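Local atomic coordinates of probable ABC transporter extracellular-binding protein YckB (Bacillus subtilis, PDB entry 2IEE), a protein that probably serves as the extracellular solute-binding component of an ABC transport system in the cell membrane. Residues K95-E98 with A102-T105; L211-K214 with A219-K222; L31-Y36 with Q243-A248. All blocks are in the same frame, centred on the assembly; numbering follows the deposited sequence.

In the fold
Contacts 1 and 2 are neighbours in one sheet: strand 101-103 lies at its edge, beside strand 197-214, and the two contact centres are about 9 Å apart. Ala102 N and Met213 O, 2.7 Å apart in a probable hydrogen bond, tie the strands directly. Contact 3 sits apart, about 23 Å from either of the others between centres, with nearest atoms about 11 Å from contact 1 and about 10 Å from contact 2. Along the chain it encloses both, joining the loop after the first strand to the end of helix 236-244. The two-lobed type II periplasmic-binding-protein fold is expected for this family.

Contact 1 of 3, residues K95-E98 with A102-T105; sequences KDRE and AFST
Ser104 OG, next in the chain to the Phe103 that Arg97 and Glu98 touch, is engaged twice. It donates to Thr105 O at 2.9 Å, reaching that carbonyl from 34° outside its plane, and it accepts from Leu211 N, also at 2.9 Å. The hydroxyl thus ties the chain beside Phe103 to the neighbouring strand 197-214. Across to helix 95-98 there are no hydrogen bonds; the contact is made by the Phe103 ring. That ring is carried toward the helix with CG anti to the carbonyl carbon (chi1 -79°), and its far rim presses on the base of the Arg97 side chain. Arg97 CB lies at the ring edge, close to its plane, 3.7 Å from Phe103 CE2, while Arg97 CD passes Phe103 CZ at 4.1 Å. Beyond CD the extended arginine leaves the ring, and its guanidinium plane is turned 40° from that of the phenyl; NH1 is held by Asp92 O. Glu98 comes in at about a right angle and offers only its methylene: Glu98 CG is 3.8 Å from Phe103 CD2. Aliphatic carbon of two charged residues therefore shields the aromatic rim. In amino-acid-binding members of the family, an arginine in the equivalent helix grips the ligand carboxylate; Arg97 stands at the corresponding place, consistent with a similar role. Val93, ahead of the short helix, also packs on Phe103. Within the sheet, Phe103 rests on Ala210 and Val212 of strand 197-214, whereas Ala102 and Ser104 meet helix 218-234 through Gln221, Asn225 and Leu228, so strand 101-103 lies between helix 95-98 and helix 218-234.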
loop_
_atom_site.group_PDB
_atom_site.type_symbol
_atom_site.label_atom_id
_atom_site.label_comp_id
_atom_site.label_asym_id
_atom_site.label_seq_id
_atom_site.Cartn_x
_atom_site.Cartn_y
_atom_site.Cartn_z
ATOM N N LYS A 95 2.911 -0.693 16.551
ATOM C CA LYS A 95 2.775 -1.143 17.925
ATOM C C LYS A 95 1.515 -0.583 18.556
ATOM O O LYS A 95 0.815 -1.283 19.284
ATOM C CB LYS A 95 4.001 -0.740 18.746
ATOM C CG LYS A 95 5.099 -1.785 18.727
ATOM C CD LYS A 95 6.239 -1.419 19.659
ATOM C CE LYS A 95 7.085 -2.637 19.970
ATOM N NZ LYS A 95 6.267 -3.653 20.688
ATOM N N ASP A 96 1.221 0.679 18.264
ATOM C CA ASP A 96 0.032 1.323 18.803
ATOM C C ASP A 96 -1.228 0.558 18.402
ATOM O O ASP A 96 -2.071 0.247 19.241
ATOM C CB ASP A 96 -0.056 2.767 18.306
ATOM C CG ASP A 96 -1.359 3.438 18.693
ATOM O OD1 ASP A 96 -1.633 3.556 19.906
ATOM O OD2 ASP A 96 -2.112 3.842 17.782
ATOM N N ARG A 97 -1.344 0.247 17.115
ATOM C CA ARG A 97 -2.506 -0.476 16.610
ATOM C C ARG A 97 -2.576 -1.909 17.111
ATOM O O ARG A 97 -3.661 -2.442 17.311
ATOM C CB ARG A 97 -2.503 -0.473 15.082
ATOM C CG ARG A 97 -2.756 0.893 14.484
ATOM C CD ARG A 97 -2.612 0.881 12.976
ATOM N NE ARG A 97 -2.938 2.180 12.407
ATOM C CZ ARG A 97 -2.609 2.567 11.180
ATOM N NH1 ARG A 97 -1.935 1.747 10.380
ATOM N NH2 ARG A 97 -2.949 3.776 10.756
ATOM N N GLU A 98 -1.417 -2.527 17.318
ATOM C CA GLU A 98 -1.358 -3.909 17.786
ATOM C C GLU A 98 -1.933 -4.130 19.182
ATOM O O GLU A 98 -2.224 -5.264 19.562
ATOM C CB GLU A 98 0.083 -4.417 17.752
ATOM C CG GLU A 98 0.646 -4.603 16.358
ATOM C CD GLU A 98 2.041 -5.192 16.376
ATOM O OE1 GLU A 98 2.927 -4.606 17.026
ATOM O OE2 GLU A 98 2.252 -6.245 15.741
ATOM N N ALA A 102 -6.107 -7.082 16.238
ATOM C CA ALA A 102 -5.370 -8.300 15.940
ATOM C C ALA A 102 -5.037 -8.273 14.451
ATOM O O ALA A 102 -5.929 -8.216 13.608
ATOM C CB ALA A 102 -6.210 -9.516 16.259
ATOM N N PHE A 103 -3.750 -8.302 14.133
ATOM C CA PHE A 103 -3.306 -8.294 12.745
ATOM C C PHE A 103 -2.975 -9.704 12.283
ATOM O O PHE A 103 -2.631 -10.571 13.086
ATOM C CB PHE A 103 -2.038 -7.455 12.592
ATOM C CG PHE A 103 -2.275 -5.981 12.551
ATOM C CD1 PHE A 103 -2.681 -5.364 11.375
ATOM C CD2 PHE A 103 -2.029 -5.197 13.671
ATOM C CE1 PHE A 103 -2.830 -3.982 11.312
ATOM C CE2 PHE A 103 -2.176 -3.816 13.624
ATOM C CZ PHE A 103 -2.575 -3.207 12.439
ATOM N N SER A 104 -3.077 -9.927 10.980
ATOM C CA SER A 104 -2.710 -11.213 10.415
ATOM C C SER A 104 -1.214 -11.038 10.189
ATOM O O SER A 104 -0.677 -9.959 10.436
ATOM C CB SER A 104 -3.391 -11.423 9.065
ATOM O OG SER A 104 -2.935 -10.468 8.110
ATOM N N THR A 105 -0.533 -12.085 9.743
ATOM C CA THR A 105 0.879 -11.948 9.446
ATOM C C THR A 105 0.866 -10.963 8.276
ATOM O O THR A 105 -0.130 -10.859 7.563
ATOM C CB THR A 105 1.497 -13.289 9.009
ATOM O OG1 THR A 105 0.619 -13.942 8.084
ATOM C CG2 THR A 105 1.719 -14.196 10.223
#

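Contact 2 of 3, residues L211-K214 with A219-K222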
loop_
_atom_site.group_PDB
_atom_site.type_symbol
_atom_site.label_atom_id
_atom_site.label_comp_id
_atom_site.label_asym_id
_atom_site.label_seq_id
_atom_site.Cartn_x
_atom_site.Cartn_y
_atom_site.Cartn_z
ATOM N N LEU A 211 -3.949 -7.821 7.464
ATOM C CA LEU A 211 -5.385 -7.778 7.692
ATOM C C LEU A 211 -5.672 -7.370 9.137
ATOM O O LEU A 211 -5.060 -7.889 10.075
ATOM C CB LEU A 211 -6.004 -9.145 7.415
ATOM C CG LEU A 211 -7.533 -9.172 7.467
ATOM C CD1 LEU A 211 -8.105 -8.412 6.263
ATOM C CD2 LEU A 211 -8.015 -10.622 7.483
ATOM N N VAL A 212 -6.611 -6.450 9.309
ATOM C CA VAL A 212 -6.965 -5.956 10.637
ATOM C C VAL A 212 -8.286 -6.529 11.144
ATOM O O VAL A 212 -9.303 -6.488 10.449
ATOM C CB VAL A 212 -7.088 -4.415 10.640
ATOM C CG1 VAL A 212 -7.177 -3.907 12.064
ATOM C CG2 VAL A 212 -5.901 -3.788 9.912
HETATM N N MSE A 213 -8.268 -7.077 12.350
HETATM C CA MSE A 213 -9.488 -7.613 12.933
HETATM C C MSE A 213 -9.555 -7.374 14.436
HETATM O O MSE A 213 -8.561 -6.998 15.065
HETATM C CB MSE A 213 -9.654 -9.103 12.577
HETATM C CG MSE A 213 -8.442 -9.987 12.789
HETATM SE SE MSE A 213 -8.302 -11.493 11.522
HETATM C CE MSE A 213 -6.447 -11.220 11.050
ATOM N N LYS A 214 -10.746 -7.550 14.998
ATOM C CA LYS A 214 -10.969 -7.346 16.427
ATOM C C LYS A 214 -9.943 -8.177 17.189
ATOM O O LYS A 214 -9.789 -9.365 16.929
ATOM C CB LYS A 214 -12.394 -7.784 16.781
ATOM C CG LYS A 214 -12.952 -7.218 18.076
ATOM C CD LYS A 214 -14.400 -7.666 18.249
ATOM C CE LYS A 214 -15.007 -7.165 19.546
ATOM N NZ LYS A 214 -16.370 -7.745 19.761
ATOM N N ALA A 219 -9.290 -16.565 17.155
ATOM C CA ALA A 219 -9.580 -17.754 16.358
ATOM C C ALA A 219 -9.538 -17.411 14.867
ATOM O O ALA A 219 -8.931 -18.130 14.077
ATOM C CB ALA A 219 -10.950 -18.324 16.737
ATOM N N LEU A 220 -10.191 -16.319 14.486
ATOM C CA LEU A 220 -10.192 -15.881 13.095
ATOM C C LEU A 220 -8.756 -15.559 12.688
ATOM O O LEU A 220 -8.298 -15.947 11.608
ATOM C CB LEU A 220 -11.061 -14.631 12.924
ATOM C CG LEU A 220 -11.035 -13.941 11.552
ATOM C CD1 LEU A 220 -11.502 -14.897 10.469
ATOM C CD2 LEU A 220 -11.936 -12.715 11.597
ATOM N N GLN A 221 -8.049 -14.855 13.567
ATOM C CA GLN A 221 -6.659 -14.473 13.319
ATOM C C GLN A 221 -5.785 -15.682 12.983
ATOM O O GLN A 221 -5.012 -15.651 12.022
ATOM C CB GLN A 221 -6.077 -13.768 14.545
ATOM C CG GLN A 221 -4.743 -13.110 14.291
ATOM C CD GLN A 221 -4.103 -12.600 15.561
ATOM O OE1 GLN A 221 -3.168 -11.800 15.523
ATOM N NE2 GLN A 221 -4.598 -13.074 16.700
ATOM N N LYS A 222 -5.906 -16.745 13.778
ATOM C CA LYS A 222 -5.111 -17.950 13.557
ATOM C C LYS A 222 -5.474 -18.645 12.243
ATOM O O LYS A 222 -4.605 -19.130 11.521
ATOM C CB LYS A 222 -5.287 -18.920 14.730
ATOM C CG LYS A 222 -4.293 -20.077 14.727
ATOM C CD LYS A 222 -4.501 -21.020 15.906
ATOM C CE LYS A 222 -3.409 -22.088 15.948
ATOM N NZ LYS A 222 -3.307 -22.834 14.658
#
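Apolar packing joins Met213, built as selenomethionine, to Leu220: the selenium lies 3.7 Å from Leu220 CG and 3.8 Å from Leu220 CD2, with the two side chains crossing at a slant. Met213 CG stands between the backbone N and the carbonyl carbon (chi1 48°), and further bends at chi2 and chi3 bring the tip round to the helix. Leu220 has CG anti to its own N (chi1 173°), which brings the branch point and one methyl against the selenium; Trp14 of helix 14-20 also packs on this leucine. A second set of contacts runs to Gln221, at its backbone CA and its side-chain CG. Met213 SE approaches Gln221 CA at 3.8 Å, and the terminal methyl CE is 4.1 Å from Gln221 CG, the two side chains here meeting at about a right angle. This is a strand-to-helix connection: strand 197-214 is followed, after a short link, by helix 218-234, which packs back against it, with the Met213 side chain held between strand and helix. Hydrogen bonds across this pair of segments are absent. On the side of strand 101-103, the Met213 side chain also packs on Ser104.

Contact 3 of 3, residues L31-Y36 with Q243-A248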
loop_
_atom_site.group_PDB
_atom_site.type_symbol
_atom_site.label_atom_id
_atom_site.label_comp_id
_atom_site.label_asym_id
_atom_site.label_seq_id
_atom_site.Cartn_x
_atom_site.Cartn_y
_atom_site.Cartn_z
ATOM N N LEU A 31 -7.412 2.603 -3.787
ATOM C CA LEU A 31 -5.960 2.484 -3.655
ATOM C C LEU A 31 -5.322 1.568 -4.699
ATOM O O LEU A 31 -4.929 0.439 -4.391
ATOM C CB LEU A 31 -5.599 1.966 -2.257
ATOM C CG LEU A 31 -6.062 2.783 -1.045
ATOM C CD1 LEU A 31 -5.734 2.027 0.236
ATOM C CD2 LEU A 31 -5.388 4.148 -1.057
ATOM N N TYR A 32 -5.213 2.047 -5.932
ATOM C CA TYR A 32 -4.598 1.252 -6.985
ATOM C C TYR A 32 -3.138 1.027 -6.579
ATOM O O TYR A 32 -2.488 1.938 -6.083
ATOM C CB TYR A 32 -4.662 2.009 -8.305
ATOM C CG TYR A 32 -3.919 1.336 -9.428
ATOM C CD1 TYR A 32 -4.453 0.226 -10.082
ATOM C CD2 TYR A 32 -2.666 1.796 -9.823
ATOM C CE1 TYR A 32 -3.748 -0.410 -11.109
ATOM C CE2 TYR A 32 -1.957 1.172 -10.836
ATOM C CZ TYR A 32 -2.499 0.071 -11.474
ATOM O OH TYR A 32 -1.773 -0.554 -12.457
ATOM N N PRO A 33 -2.603 -0.186 -6.787
ATOM C CA PRO A 33 -3.202 -1.392 -7.362
ATOM C C PRO A 33 -3.515 -2.464 -6.305
ATOM O O PRO A 33 -3.464 -3.661 -6.598
ATOM C CB PRO A 33 -2.111 -1.863 -8.305
ATOM C CG PRO A 33 -0.891 -1.680 -7.417
ATOM C CD PRO A 33 -1.134 -0.318 -6.755
ATOM N N THR A 34 -3.835 -2.051 -5.086
ATOM C CA THR A 34 -4.103 -3.034 -4.044
ATOM C C THR A 34 -5.590 -3.219 -3.728
ATOM O O THR A 34 -6.014 -4.288 -3.286
ATOM C CB THR A 34 -3.332 -2.672 -2.760
ATOM O OG1 THR A 34 -3.228 -3.835 -1.931
ATOM C CG2 THR A 34 -4.046 -1.568 -1.996
ATOM N N SER A 35 -6.371 -2.168 -3.944
ATOM C CA SER A 35 -7.810 -2.210 -3.717
ATOM C C SER A 35 -8.438 -1.144 -4.610
ATOM O O SER A 35 -8.435 0.036 -4.273
ATOM C CB SER A 35 -8.141 -1.929 -2.250
ATOM O OG SER A 35 -9.546 -1.913 -2.050
ATOM N N TYR A 36 -8.962 -1.563 -5.754
ATOM C CA TYR A 36 -9.572 -0.628 -6.693
ATOM C C TYR A 36 -10.558 -1.368 -7.585
ATOM O O TYR A 36 -10.738 -2.572 -7.447
ATOM C CB TYR A 36 -8.493 0.024 -7.570
ATOM C CG TYR A 36 -7.801 -0.956 -8.493
ATOM C CD1 TYR A 36 -6.867 -1.867 -8.003
ATOM C CD2 TYR A 36 -8.116 -0.997 -9.850
ATOM C CE1 TYR A 36 -6.263 -2.800 -8.840
ATOM C CE2 TYR A 36 -7.524 -1.923 -10.699
ATOM C CZ TYR A 36 -6.601 -2.822 -10.191
ATOM O OH TYR A 36 -6.027 -3.739 -11.035
ATOM N N GLN A 243 1.359 -10.008 -10.413
ATOM C CA GLN A 243 0.254 -9.613 -11.268
ATOM C C GLN A 243 -0.123 -8.145 -11.093
ATOM O O GLN A 243 -0.377 -7.443 -12.068
ATOM C CB GLN A 243 -0.974 -10.486 -10.983
ATOM C CG GLN A 243 -2.251 -9.947 -11.612
ATOM C CD GLN A 243 -3.465 -10.815 -11.347
ATOM O OE1 GLN A 243 -4.560 -10.537 -11.846
ATOM N NE2 GLN A 243 -3.281 -11.873 -10.561
ATOM N N PHE A 244 -0.154 -7.680 -9.848
ATOM C CA PHE A 244 -0.540 -6.304 -9.557
ATOM C C PHE A 244 0.584 -5.293 -9.437
ATOM O O PHE A 244 0.350 -4.090 -9.568
ATOM C CB PHE A 244 -1.399 -6.278 -8.291
ATOM C CG PHE A 244 -2.759 -6.862 -8.500
ATOM C CD1 PHE A 244 -3.739 -6.140 -9.169
ATOM C CD2 PHE A 244 -3.041 -8.159 -8.094
ATOM C CE1 PHE A 244 -4.980 -6.704 -9.434
ATOM C CE2 PHE A 244 -4.278 -8.731 -8.356
ATOM C CZ PHE A 244 -5.250 -7.997 -9.029
ATOM N N PHE A 245 1.799 -5.769 -9.198
ATOM C CA PHE A 245 2.943 -4.879 -9.065
ATOM C C PHE A 245 4.012 -5.077 -10.148
ATOM O O PHE A 245 5.210 -5.004 -9.879
ATOM C CB PHE A 245 3.550 -5.046 -7.667
ATOM C CG PHE A 245 2.722 -4.431 -6.570
ATOM C CD1 PHE A 245 2.767 -3.058 -6.329
ATOM C CD2 PHE A 245 1.883 -5.221 -5.781
ATOM C CE1 PHE A 245 1.988 -2.479 -5.314
ATOM C CE2 PHE A 245 1.103 -4.657 -4.768
ATOM C CZ PHE A 245 1.159 -3.278 -4.534
ATOM N N ASN A 246 3.556 -5.328 -11.372
ATOM C CA ASN A 246 4.424 -5.510 -12.536
ATOM C C ASN A 246 5.656 -6.402 -12.342
ATOM O O ASN A 246 6.796 -5.979 -12.575
ATOM C CB ASN A 246 4.845 -4.132 -13.074
ATOM C CG ASN A 246 5.402 -4.197 -14.489
ATOM O OD1 ASN A 246 4.892 -4.920 -15.339
ATOM N ND2 ASN A 246 6.444 -3.424 -14.747
ATOM N N LYS A 247 5.401 -7.638 -11.915
ATOM C CA LYS A 247 6.422 -8.669 -11.697
ATOM C C LYS A 247 7.230 -8.569 -10.400
ATOM O O LYS A 247 8.065 -9.431 -10.113
ATOM C CB LYS A 247 7.368 -8.738 -12.898
ATOM C CG LYS A 247 6.668 -8.823 -14.260
ATOM C CD LYS A 247 5.606 -9.923 -14.312
ATOM C CE LYS A 247 4.961 -10.027 -15.695
ATOM N NZ LYS A 247 4.438 -8.713 -16.178
ATOM N N ALA A 248 6.984 -7.529 -9.612
ATOM C CA ALA A 248 7.687 -7.385 -8.343
ATOM C C ALA A 248 6.947 -8.229 -7.307
ATOM O O ALA A 248 5.747 -8.483 -7.453
ATOM C CB ALA A 248 7.705 -5.936 -7.921
HETATM O O HOH W 1 -0.597 -2.928 -12.008
#
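Pro33, entered through a cis peptide bond, brings its CA to 6.0 Å from Phe244 CA, where the last turn of helix 236-244 gives way to a type I' turn from Phe245 to Ala248. The loop between strands 22-27 and 36-38 here meets the chain's last helix, about 207 residues further on, and is shaped by a classic beta bulge, with Leu31 O accepting from both Thr34 N and Ser35 N. Pro33 packs against the carbonyl of Phe244 and the ring of Phe245: its CG makes a CH-pi contact over one face of the ring, 4.0 Å from the centroid and 26° off the normal, and lies 3.5 Å from Phe244 O. Leu183 and Leu186 of helix 181-190 also touch this proline. Tyr36, with CG lodged between N and the carbonyl carbon (chi1 66°), sends its hydroxyl to the Phe244 rim, where Tyr36 OH lies in the ring plane 3.5 Å from Phe244 CE1. The Tyr32 ring is held within its own loop: Pro33 CB sits over one face, and Tyr32 CD1 over the face of Tyr36. A water bridges the segments, 2.7 Å from Tyr32 OH and donating to Phe244 O at 2.9 Å.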